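Local coordinates for mandelate racemase/muconate lactonizing enzyme/Enolase superfamily (Rhodobacter sphaeroides, PDB 2HZG), which belongs to the enolase superfamily, pairing an N-terminal mixed alpha-beta domain with a TIM-barrel-like domain, and holds a bound sodium ion between acidic side chains, at residues A86-V89 with G90-M94; L96-A99 with P100-L103; T145-E148 with T149-R152; A320-E323 with A324-I327; P334-L337 with A338-I341. One frame throughout, in Å; residues are numbered along the deposited sequence.

Interaction 1: A86-V89 with G90-M94; sequences AALV and GYNSM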
loop_
_atom_site.group_PDB
_atom_site.type_symbol
_atom_site.label_atom_id
_atom_site.label_comp_id
_atom_site.label_asym_id
_atom_site.label_seq_id
_atom_site.Cartn_x
_atom_site.Cartn_y
_atom_site.Cartn_z
ATOM N N ALA A 86 -4.776 -17.048 -1.222
ATOM C CA ALA A 86 -4.771 -15.585 -1.029
ATOM C C ALA A 86 -4.510 -15.172 0.433
ATOM O O ALA A 86 -3.738 -14.253 0.694
ATOM C CB ALA A 86 -6.092 -14.980 -1.525
ATOM N N ALA A 87 -5.159 -15.848 1.381
ATOM C CA ALA A 87 -4.885 -15.628 2.821
ATOM C C ALA A 87 -3.430 -15.947 3.197
ATOM O O ALA A 87 -2.827 -15.245 4.004
ATOM C CB ALA A 87 -5.860 -16.432 3.684
ATOM N N LEU A 88 -2.871 -16.999 2.597
ATOM C CA LEU A 88 -1.469 -17.381 2.825
ATOM C C LEU A 88 -0.505 -16.284 2.353
ATOM O O LEU A 88 0.414 -15.904 3.069
ATOM C CB LEU A 88 -1.135 -18.717 2.128
ATOM C CG LEU A 88 0.106 -19.487 2.611
ATOM C CD1 LEU A 88 0.122 -19.732 4.133
ATOM C CD2 LEU A 88 0.183 -20.830 1.885
ATOM N N VAL A 89 -0.722 -15.783 1.140
ATOM C CA VAL A 89 0.048 -14.625 0.641
ATOM C C VAL A 89 -0.116 -13.448 1.588
ATOM O O VAL A 89 0.867 -12.820 1.937
ATOM C CB VAL A 89 -0.372 -14.221 -0.793
ATOM C CG1 VAL A 89 0.277 -12.873 -1.201
ATOM C CG2 VAL A 89 -0.045 -15.340 -1.798
ATOM N N GLY A 90 -1.353 -13.160 2.003
ATOM C CA GLY A 90 -1.657 -12.104 2.967
ATOM C C GLY A 90 -0.853 -12.203 4.261
ATOM O O GLY A 90 -0.431 -11.194 4.827
ATOM N N TYR A 91 -0.627 -13.428 4.727
ATOM C CA TYR A 91 0.126 -13.639 5.950
ATOM C C TYR A 91 1.633 -13.627 5.684
ATOM O O TYR A 91 2.369 -12.840 6.309
ATOM C CB TYR A 91 -0.312 -14.956 6.626
ATOM C CG TYR A 91 0.449 -15.259 7.903
ATOM C CD1 TYR A 91 0.086 -14.656 9.110
ATOM C CD2 TYR A 91 1.543 -16.122 7.896
ATOM C CE1 TYR A 91 0.791 -14.918 10.285
ATOM C CE2 TYR A 91 2.256 -16.389 9.063
ATOM C CZ TYR A 91 1.866 -15.784 10.254
ATOM O OH TYR A 91 2.571 -16.046 11.415
ATOM N N ASN A 92 2.091 -14.501 4.773
ATOM C CA ASN A 92 3.528 -14.691 4.499
ATOM C C ASN A 92 4.198 -13.484 3.841
ATOM O O ASN A 92 5.417 -13.327 3.928
ATOM C CB ASN A 92 3.768 -15.911 3.595
ATOM C CG ASN A 92 3.601 -17.247 4.324
ATOM O OD1 ASN A 92 3.604 -17.300 5.550
ATOM N ND2 ASN A 92 3.484 -18.339 3.554
ATOM N N SER A 93 3.412 -12.667 3.132
ATOM C CA SER A 93 3.968 -11.479 2.444
ATOM C C SER A 93 3.375 -10.187 3.016
ATOM O O SER A 93 3.325 -9.160 2.347
ATOM C CB SER A 93 3.718 -11.560 0.926
ATOM O OG SER A 93 4.365 -12.691 0.361
ATOM N N MET A 94 2.904 -10.253 4.257
ATOM C CA MET A 94 2.301 -9.094 4.931
ATOM C C MET A 94 3.152 -7.812 4.862
ATOM O O MET A 94 2.619 -6.727 4.596
ATOM C CB MET A 94 1.947 -9.444 6.382
ATOM C CG MET A 94 1.334 -8.286 7.195
ATOM S SD MET A 94 1.181 -8.805 8.920
ATOM C CE MET A 94 2.847 -8.664 9.553
#
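The last turns of helix 79-92 bring L88 onto N92 and V89 onto S93, each pair a turn apart, where the helix gives way to a loop. The backbone keeps the i to i+4 alpha-helical pattern to the end: G90 N donates to A86 O, Y91 N to A87 O, and N92 N to L88 O at 2.8 Å. S93 N to V89 O at 2.8 Å is the last of the series; S93 itself has left helical geometry (phi -117°). The side chains meet by van der Waals contact. L88 holds CG anti to its backbone N (chi1 -161°), which swings the isobutyl group along the helix to the N92 amide; ND2 of N92 lies 3.7 Å from L88 CD1, the two side chains crossing at a slant. This is not where the amide finds its polar partner: N92 ND2 bonds to the hydroxyl of S70, and the same S70 OG makes a weak bond to L88 O, tying the helix end to the preceding loop. N92 CB also lies 3.4 Å from L88 O. On the buried side, S93 CB comes within 3.3 Å of V89 O, and V89 CG1 lies 4.3 Å from S93 CB. The hydroxyl of S93 turns to the carbonyl of R65, while V89 packs on L103 of helix 99-118. Such a C-terminal helix end, fastened by polar side chains to a loop and packed on the next helix, belongs here to the helical part of the enolase-type N-terminal domain.

Interaction 2: L96-A99 with P100-L103; sequences LLQA and PHML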
loop_
_atom_site.group_PDB
_atom_site.type_symbol
_atom_site.label_atom_id
_atom_site.label_comp_id
_atom_site.label_asym_id
_atom_site.label_seq_id
_atom_site.Cartn_x
_atom_site.Cartn_y
_atom_site.Cartn_z
ATOM N N LEU A 96 5.436 -7.063 2.751
ATOM C CA LEU A 96 5.835 -6.808 1.380
ATOM C C LEU A 96 4.714 -5.972 0.766
ATOM O O LEU A 96 3.679 -6.503 0.336
ATOM C CB LEU A 96 6.082 -8.145 0.656
ATOM C CG LEU A 96 6.260 -8.255 -0.863
ATOM C CD1 LEU A 96 6.879 -7.011 -1.489
ATOM C CD2 LEU A 96 7.020 -9.531 -1.236
ATOM N N LEU A 97 4.904 -4.652 0.770
ATOM C CA LEU A 97 3.817 -3.722 0.418
ATOM C C LEU A 97 3.212 -3.997 -0.969
ATOM O O LEU A 97 1.994 -3.939 -1.134
ATOM C CB LEU A 97 4.289 -2.259 0.547
ATOM C CG LEU A 97 3.287 -1.119 0.256
ATOM C CD1 LEU A 97 1.989 -1.287 1.027
ATOM C CD2 LEU A 97 3.950 0.285 0.531
ATOM N N GLN A 98 4.063 -4.318 -1.937
ATOM C CA GLN A 98 3.637 -4.604 -3.319
ATOM C C GLN A 98 2.759 -5.862 -3.451
ATOM O O GLN A 98 2.072 -6.023 -4.473
ATOM C CB GLN A 98 4.868 -4.765 -4.232
ATOM C CG GLN A 98 4.575 -4.819 -5.749
ATOM C CD GLN A 98 4.160 -3.469 -6.340
ATOM O OE1 GLN A 98 4.383 -2.429 -5.736
ATOM N NE2 GLN A 98 3.571 -3.486 -7.530
ATOM N N ALA A 99 2.759 -6.733 -2.434
ATOM C CA ALA A 99 2.145 -8.069 -2.582
ATOM C C ALA A 99 0.719 -8.126 -3.208
ATOM O O ALA A 99 0.492 -8.936 -4.098
ATOM C CB ALA A 99 2.201 -8.866 -1.279
ATOM N N PRO A 100 -0.237 -7.290 -2.742
ATOM C CA PRO A 100 -1.611 -7.396 -3.252
ATOM C C PRO A 100 -1.708 -7.219 -4.775
ATOM O O PRO A 100 -2.577 -7.815 -5.396
ATOM C CB PRO A 100 -2.331 -6.224 -2.573
ATOM C CG PRO A 100 -1.525 -5.886 -1.417
ATOM C CD PRO A 100 -0.123 -6.244 -1.710
ATOM N N HIS A 101 -0.826 -6.398 -5.352
ATOM C CA HIS A 101 -0.852 -6.129 -6.793
ATOM C C HIS A 101 -0.376 -7.349 -7.573
ATOM O O HIS A 101 -0.971 -7.710 -8.594
ATOM C CB HIS A 101 0.003 -4.898 -7.102
ATOM C CG HIS A 101 -0.736 -3.607 -6.930
ATOM N ND1 HIS A 101 -0.266 -2.404 -7.418
ATOM C CD2 HIS A 101 -1.926 -3.337 -6.349
ATOM C CE1 HIS A 101 -1.135 -1.449 -7.136
ATOM N NE2 HIS A 101 -2.156 -1.992 -6.496
ATOM N N MET A 102 0.678 -7.992 -7.070
ATOM C CA MET A 102 1.161 -9.261 -7.617
ATOM C C MET A 102 0.102 -10.357 -7.429
ATOM O O MET A 102 -0.223 -11.086 -8.372
ATOM C CB MET A 102 2.500 -9.664 -6.963
ATOM C CG MET A 102 3.171 -10.910 -7.622
ATOM S SD MET A 102 3.560 -10.693 -9.384
ATOM C CE MET A 102 2.315 -11.685 -10.178
ATOM N N LEU A 103 -0.463 -10.445 -6.229
ATOM C CA LEU A 103 -1.535 -11.404 -5.957
ATOM C C LEU A 103 -2.759 -11.278 -6.884
ATOM O O LEU A 103 -3.346 -12.280 -7.274
ATOM C CB LEU A 103 -2.002 -11.292 -4.511
ATOM C CG LEU A 103 -3.189 -12.169 -4.069
ATOM C CD1 LEU A 103 -2.886 -13.697 -4.227
ATOM C CD2 LEU A 103 -3.533 -11.842 -2.636
HETATM O O HOH W 1 1.883 -1.156 -8.566
#
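NE2 of Q98, beside H101, is gripped by two partners: the hydroxyl of S51 and a water that accepts from NE2 at 3.1 Å. That water also lies 2.7 Å from H101 ND1, at the edge of the imidazole and in its plane, and thereby bridges two side chains three residues apart. The amide and the ring do not stack. Their planes stand 88° apart, and Q98 NE2 comes to 3.9 Å from H101 CB. A bend at chi2 (72°) folds the glutamine back to this position. The backbone beneath is the start of helix 99-118. A type I turn from L96 to A99 is closed by A99 N to L96 O. H101 N reaches back three residues to Q98 O at 3.1 Å, and the first i to i+4 bond here is L103 N to A99 O at 2.8 Å, nearly straight. P100 sits in the first turn, where its missing N-H costs little, and its CD lies 3.2 Å from L97 O. L97 packs on Q98 of the second subunit, and Q98 on its L97, while OE1 of Q98 takes a hydrogen bond from the backbone N of Q98 of that subunit. Both ends of one buried amide are therefore engaged, the oxygen across the dimer interface and the nitrogen by S51 of its own chain and a water, which fixes the amide's rotation and satisfies its polar atoms away from bulk solvent.

Interaction 3: T145-E148 with T149-R152; sequences TPQE and TLER
P146 and T149 form the close-packed side of this first turn of helix 146-158, whereas Q147 and E151 meet on its solvent side. In the packed part T149 CB lies 3.4 Å from P146 O, and the T149 hydroxyl is bonded to Q182 OE1 and to the backbone N of G143. E148 and R152 form the flank between the two sides: R152 N bonds to E148 O at 3.0 Å, and R152 CG passes 3.3 Å from that same oxygen before the extended chain carries NH1 to the carbonyl of L141. On the exposed side Q147 NE2 donates to E151 OE2 at 3.0 Å. The acceptor uses its anti lone pair and lies almost in the amide plane, but the bond is bent to 142°, and the amide and carboxylate planes are 35° apart. Q147 reaches there because its chain folds at chi2 (70°); the same fold lays it alongside L150, with NE2 3.9 Å from L150 CD2. At the start of the helix T145 is the N-cap. Its OG1 donates to E148 OE2 at 2.8 Å and weakly accepts from E148 N, and the helix start would probably favour the negative charge of E148. The helix is the crossover of the beta-alpha-beta unit between strands 135-141 and 163-167, with T149 and R152 on F166 of the latter strand, and P146, T149 and L150 against helix 176-190.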
loop_
_atom_site.group_PDB
_atom_site.type_symbol
_atom_site.label_atom_id
_atom_site.label_comp_id
_atom_site.label_asym_id
_atom_site.label_seq_id
_atom_site.Cartn_x
_atom_site.Cartn_y
_atom_site.Cartn_z
ATOM N N THR A 145 -6.947 19.949 -25.167
ATOM C CA THR A 145 -7.724 21.171 -25.383
ATOM C C THR A 145 -9.177 20.753 -25.316
ATOM O O THR A 145 -9.485 19.568 -25.503
ATOM C CB THR A 145 -7.444 21.819 -26.772
ATOM O OG1 THR A 145 -7.809 20.892 -27.794
ATOM C CG2 THR A 145 -5.957 22.187 -26.943
ATOM N N PRO A 146 -10.076 21.703 -25.017
ATOM C CA PRO A 146 -11.498 21.393 -25.019
ATOM C C PRO A 146 -12.060 20.837 -26.334
ATOM O O PRO A 146 -12.941 19.975 -26.292
ATOM C CB PRO A 146 -12.135 22.744 -24.670
ATOM C CG PRO A 146 -11.107 23.411 -23.838
ATOM C CD PRO A 146 -9.838 23.084 -24.556
ATOM N N GLN A 147 -11.593 21.338 -27.480
ATOM C CA GLN A 147 -12.111 20.830 -28.743
ATOM C C GLN A 147 -11.773 19.327 -28.932
ATOM O O GLN A 147 -12.611 18.553 -29.411
ATOM C CB GLN A 147 -11.591 21.641 -29.939
ATOM C CG GLN A 147 -12.250 21.223 -31.261
ATOM C CD GLN A 147 -13.704 21.645 -31.317
ATOM O OE1 GLN A 147 -14.078 22.683 -30.744
ATOM N NE2 GLN A 147 -14.540 20.853 -32.006
ATOM N N GLU A 148 -10.561 18.928 -28.555
ATOM C CA GLU A 148 -10.194 17.499 -28.594
ATOM C C GLU A 148 -11.173 16.665 -27.751
ATOM O O GLU A 148 -11.678 15.640 -28.201
ATOM C CB GLU A 148 -8.737 17.314 -28.156
ATOM C CG GLU A 148 -7.780 17.843 -29.239
ATOM C CD GLU A 148 -6.310 17.904 -28.828
ATOM O OE1 GLU A 148 -5.520 17.095 -29.371
ATOM O OE2 GLU A 148 -5.937 18.770 -27.999
ATOM N N THR A 149 -11.479 17.138 -26.543
ATOM C CA THR A 149 -12.454 16.480 -25.656
ATOM C C THR A 149 -13.833 16.400 -26.306
ATOM O O THR A 149 -14.451 15.345 -26.301
ATOM C CB THR A 149 -12.528 17.208 -24.290
ATOM O OG1 THR A 149 -11.274 17.049 -23.628
ATOM C CG2 THR A 149 -13.650 16.663 -23.399
ATOM N N LEU A 150 -14.305 17.520 -26.867
ATOM C CA LEU A 150 -15.577 17.523 -27.596
ATOM C C LEU A 150 -15.591 16.429 -28.684
ATOM O O LEU A 150 -16.541 15.648 -28.763
ATOM C CB LEU A 150 -15.831 18.913 -28.219
ATOM C CG LEU A 150 -17.141 19.208 -28.949
ATOM C CD1 LEU A 150 -17.331 20.728 -29.052
ATOM C CD2 LEU A 150 -17.167 18.538 -30.346
ATOM N N GLU A 151 -14.530 16.384 -29.495
ATOM C CA GLU A 151 -14.425 15.424 -30.619
ATOM C C GLU A 151 -14.446 13.960 -30.137
ATOM O O GLU A 151 -15.108 13.094 -30.745
ATOM C CB GLU A 151 -13.152 15.680 -31.433
ATOM C CG GLU A 151 -13.138 16.994 -32.280
ATOM C CD GLU A 151 -14.327 17.105 -33.253
ATOM O OE1 GLU A 151 -14.773 16.066 -33.804
ATOM O OE2 GLU A 151 -14.834 18.228 -33.456
ATOM N N ARG A 152 -13.737 13.698 -29.033
ATOM C CA ARG A 152 -13.775 12.398 -28.353
ATOM C C ARG A 152 -15.164 12.009 -27.903
ATOM O O ARG A 152 -15.573 10.848 -28.077
ATOM C CB ARG A 152 -12.808 12.380 -27.157
ATOM C CG ARG A 152 -11.373 12.441 -27.635
ATOM C CD ARG A 152 -10.362 12.507 -26.525
ATOM N NE ARG A 152 -9.031 12.670 -27.106
ATOM C CZ ARG A 152 -7.893 12.617 -26.414
ATOM N NH1 ARG A 152 -7.916 12.411 -25.100
ATOM N NH2 ARG A 152 -6.734 12.762 -27.034
#

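Interaction 4: A320-E323 with A324-I327; sequences AGLE and ADRI
L322 and D325 are the ends of a type I beta turn closed by a weak bond, D325 N to L322 O at 3.2 Å, and D325 is in turn the centre of an inverse gamma turn in which R326 N bonds weakly to A324 O. These tight turns set E323 and R326 side by side, pointing the same way. E323 has CG anti to its backbone N (chi1 -172°) and continues extended, while R326 runs straight from CG to NE; the two chains run alongside each other, and R326 NH2 lies 3.4 Å from E323 CG. Their charged ends form only a long salt bridge, E323 OE2 to R326 NH2 at 3.8 Å. The carboxylate oxygen lies at the edge of the guanidinium, in its plane, although the two flat groups are turned 75° from each other. The carbonyl oxygen of E323 lies over one face of the guanidinium, but it is modelled too close to the arginine chain, and this detail is doubtful. Away from this pair, D325 sends OD2 to the backbone N of Y301, and L322 CD1 lies 4.2 Å from that carboxylate oxygen. L322 and D325 both rest on Q295 of helix 284-297. The chemistry implies a division of labour: the buried aspartate ties the turn to the start of strand 300-303, while the exposed glutamate and arginine attract each other loosely, probably screened by solvent.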
loop_
_atom_site.group_PDB
_atom_site.type_symbol
_atom_site.label_atom_id
_atom_site.label_comp_id
_atom_site.label_asym_id
_atom_site.label_seq_id
_atom_site.Cartn_x
_atom_site.Cartn_y
_atom_site.Cartn_z
ATOM N N ALA A 320 -21.438 -9.542 -11.747
ATOM C CA ALA A 320 -22.156 -10.179 -12.854
ATOM C C ALA A 320 -23.606 -10.483 -12.468
ATOM O O ALA A 320 -24.529 -10.253 -13.240
ATOM C CB ALA A 320 -21.448 -11.467 -13.282
ATOM N N GLY A 321 -23.801 -11.002 -11.260
ATOM C CA GLY A 321 -25.126 -11.430 -10.825
ATOM C C GLY A 321 -25.948 -10.353 -10.161
ATOM O O GLY A 321 -27.059 -10.626 -9.717
ATOM N N LEU A 322 -25.417 -9.131 -10.095
ATOM C CA LEU A 322 -26.163 -8.004 -9.536
ATOM C C LEU A 322 -26.862 -7.212 -10.641
ATOM O O LEU A 322 -26.296 -6.282 -11.236
ATOM C CB LEU A 322 -25.249 -7.103 -8.700
ATOM C CG LEU A 322 -24.458 -7.778 -7.581
ATOM C CD1 LEU A 322 -23.669 -6.699 -6.835
ATOM C CD2 LEU A 322 -25.367 -8.561 -6.621
ATOM N N GLU A 323 -28.101 -7.610 -10.929
ATOM C CA GLU A 323 -28.797 -7.117 -12.088
ATOM C C GLU A 323 -28.963 -5.601 -12.122
ATOM O O GLU A 323 -28.831 -5.006 -13.190
ATOM C CB GLU A 323 -30.150 -7.800 -12.223
ATOM C CG GLU A 323 -30.842 -7.451 -13.541
ATOM C CD GLU A 323 -32.095 -8.270 -13.795
ATOM O OE1 GLU A 323 -32.480 -9.093 -12.925
ATOM O OE2 GLU A 323 -32.683 -8.088 -14.877
ATOM N N ALA A 324 -29.227 -4.984 -10.969
ATOM C CA ALA A 324 -29.516 -3.556 -10.910
ATOM C C ALA A 324 -28.259 -2.692 -11.021
ATOM O O ALA A 324 -28.346 -1.532 -11.408
ATOM C CB ALA A 324 -30.321 -3.199 -9.636
ATOM N N ASP A 325 -27.096 -3.250 -10.682
ATOM C CA ASP A 325 -25.833 -2.530 -10.887
ATOM C C ASP A 325 -25.439 -2.634 -12.349
ATOM O O ASP A 325 -24.587 -3.425 -12.735
ATOM C CB ASP A 325 -24.756 -3.017 -9.912
ATOM C CG ASP A 325 -25.000 -2.497 -8.490
ATOM O OD1 ASP A 325 -26.105 -2.007 -8.198
ATOM O OD2 ASP A 325 -24.099 -2.559 -7.660
ATOM N N ARG A 326 -26.108 -1.829 -13.161
ATOM C CA ARG A 326 -26.134 -2.041 -14.609
ATOM C C ARG A 326 -25.068 -1.322 -15.392
ATOM O O ARG A 326 -24.834 -1.644 -16.531
ATOM C CB ARG A 326 -27.506 -1.668 -15.180
ATOM C CG ARG A 326 -28.592 -2.554 -14.641
ATOM C CD ARG A 326 -29.818 -2.677 -15.561
ATOM N NE ARG A 326 -30.748 -3.688 -15.049
ATOM C CZ ARG A 326 -31.660 -3.464 -14.097
ATOM N NH1 ARG A 326 -31.774 -2.253 -13.548
ATOM N NH2 ARG A 326 -32.459 -4.453 -13.685
ATOM N N ILE A 327 -24.433 -0.319 -14.833
ATOM C CA ILE A 327 -23.416 0.327 -15.647
ATOM C C ILE A 327 -22.024 -0.302 -15.412
ATOM O O ILE A 327 -21.750 -0.829 -14.323
ATOM C CB ILE A 327 -23.420 1.846 -15.488
ATOM C CG1 ILE A 327 -22.526 2.273 -14.359
ATOM C CG2 ILE A 327 -24.871 2.388 -15.296
ATOM C CD1 ILE A 327 -21.772 3.476 -14.730
#

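Interaction 5: P334-L337 with A338-I341; sequences PQQL and ALDI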
loop_
_atom_site.group_PDB
_atom_site.type_symbol
_atom_site.label_atom_id
_atom_site.label_comp_id
_atom_site.label_asym_id
_atom_site.label_seq_id
_atom_site.Cartn_x
_atom_site.Cartn_y
_atom_site.Cartn_z
ATOM N N PRO A 334 -8.242 2.192 -25.737
ATOM C CA PRO A 334 -7.039 1.619 -25.129
ATOM C C PRO A 334 -5.856 1.562 -26.111
ATOM O O PRO A 334 -6.062 1.552 -27.340
ATOM C CB PRO A 334 -7.488 0.207 -24.704
ATOM C CG PRO A 334 -8.591 -0.138 -25.628
ATOM C CD PRO A 334 -9.278 1.171 -26.007
ATOM N N GLN A 335 -4.634 1.538 -25.578
ATOM C CA GLN A 335 -3.460 1.269 -26.396
ATOM C C GLN A 335 -3.591 -0.088 -27.086
ATOM O O GLN A 335 -4.301 -0.967 -26.617
ATOM C CB GLN A 335 -2.163 1.293 -25.582
ATOM C CG GLN A 335 -1.878 2.624 -24.902
ATOM C CD GLN A 335 -1.854 3.791 -25.865
ATOM O OE1 GLN A 335 -1.398 3.672 -27.003
ATOM N NE2 GLN A 335 -2.345 4.924 -25.411
ATOM N N GLN A 336 -2.912 -0.228 -28.216
ATOM C CA GLN A 336 -2.951 -1.458 -28.998
ATOM C C GLN A 336 -2.592 -2.686 -28.164
ATOM O O GLN A 336 -3.146 -3.768 -28.389
ATOM C CB GLN A 336 -2.013 -1.376 -30.217
ATOM C CG GLN A 336 -2.318 -2.481 -31.255
ATOM C CD GLN A 336 -3.692 -2.307 -31.859
ATOM O OE1 GLN A 336 -4.077 -1.196 -32.220
ATOM N NE2 GLN A 336 -4.442 -3.392 -31.978
ATOM N N LEU A 337 -1.658 -2.526 -27.221
ATOM C CA LEU A 337 -1.278 -3.632 -26.343
ATOM C C LEU A 337 -2.508 -4.250 -25.713
ATOM O O LEU A 337 -2.692 -5.456 -25.799
ATOM C CB LEU A 337 -0.277 -3.195 -25.249
ATOM C CG LEU A 337 -0.012 -4.192 -24.103
ATOM C CD1 LEU A 337 0.438 -5.579 -24.586
ATOM C CD2 LEU A 337 1.005 -3.606 -23.102
ATOM N N ALA A 338 -3.353 -3.419 -25.101
ATOM C CA ALA A 338 -4.550 -3.898 -24.400
ATOM C C ALA A 338 -5.523 -4.633 -25.317
ATOM O O ALA A 338 -6.089 -5.670 -24.925
ATOM C CB ALA A 338 -5.254 -2.740 -23.688
ATOM N N LEU A 339 -5.728 -4.081 -26.519
ATOM C CA LEU A 339 -6.510 -4.732 -27.587
ATOM C C LEU A 339 -5.935 -6.110 -27.941
ATOM O O LEU A 339 -6.683 -7.083 -28.063
ATOM C CB LEU A 339 -6.581 -3.840 -28.853
ATOM C CG LEU A 339 -7.272 -2.464 -28.737
ATOM C CD1 LEU A 339 -7.181 -1.659 -30.041
ATOM C CD2 LEU A 339 -8.745 -2.612 -28.328
ATOM N N ASP A 340 -4.614 -6.197 -28.078
ATOM C CA ASP A 340 -3.972 -7.410 -28.625
ATOM C C ASP A 340 -3.840 -8.528 -27.614
ATOM O O ASP A 340 -3.608 -9.688 -27.996
ATOM C CB ASP A 340 -2.578 -7.088 -29.155
ATOM C CG ASP A 340 -2.603 -6.241 -30.426
ATOM O OD1 ASP A 340 -3.716 -5.871 -30.891
ATOM O OD2 ASP A 340 -1.490 -5.932 -30.930
ATOM N N ILE A 341 -3.995 -8.191 -26.329
ATOM C CA ILE A 341 -3.766 -9.164 -25.236
ATOM C C ILE A 341 -4.715 -10.367 -25.311
ATOM O O ILE A 341 -4.325 -11.490 -25.010
ATOM C CB ILE A 341 -3.798 -8.481 -23.821
ATOM C CG1 ILE A 341 -2.403 -7.909 -23.475
ATOM C CG2 ILE A 341 -4.271 -9.478 -22.716
ATOM C CD1 ILE A 341 -2.398 -6.933 -22.207
#
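Q336 and D340 are paired along helix 336-340, a single short helix that follows strand 327-331, the last strand of the TIM-barrel-like domain. From CB of Q336 the chain leaves with CG anti to the backbone N (chi1 -164°), and CG lies 3.6 Å from D340 OD2. A bend at chi2 then turns the amide along the helix: CD is 3.7 Å from D340 OD1, and OE1 rests 3.8 Å from L339 CD1. At the tip, NE2 donates to D340 OD1 at 2.8 Å along a nearly straight line (169°). The aspartate oxygen lies close to the amide plane, yet the donor meets it on the syn side and 30° out of the carboxylate plane, the two groups being twisted against each other. The other oxygen, D340 OD2, bonds to the hydroxyl of Y374 on helix 368-374, so both carboxylate oxygens are used and the side chain is fixed in rotation. The backbone adds D340 N to Q336 O at 2.9 Å. Before the helix, Q335 stands at the N-cap position, its own NE2 bonded to D23, and P334 closes an apolar side: its ring approaches L339 at about a right angle, with CG 3.7 Å from L339 CD2, and its CB touches A338 CB. Opposite in character to the amide-carboxylate pair, L337 and I341 lie buried against L13 of strand 5-14, in the N-terminal domain's sheet, with L337 CD1 meeting I341 CG1 at 3.8 Å.

All five contacts are local, between residues three to five apart, yet their chemistry follows their place. Interactions 1 and 2 belong to two consecutive helices of the N-terminal domain and touch where S93 packs on A99. Interaction 2 is the buried one, reaching the second subunit, while interaction 1 is partly buried. Interactions 3 and 4 lie on the surface of the barrel domain, about 31 Å apart between centres, and pair exposed charged or polar side chains while a buried T149 or D325 ties each to the fold. Interaction 5, partly buried, shares with interaction 3 a glutamine bonded to an acid four residues on, but joins it to apolar packing against the N-terminal sheet.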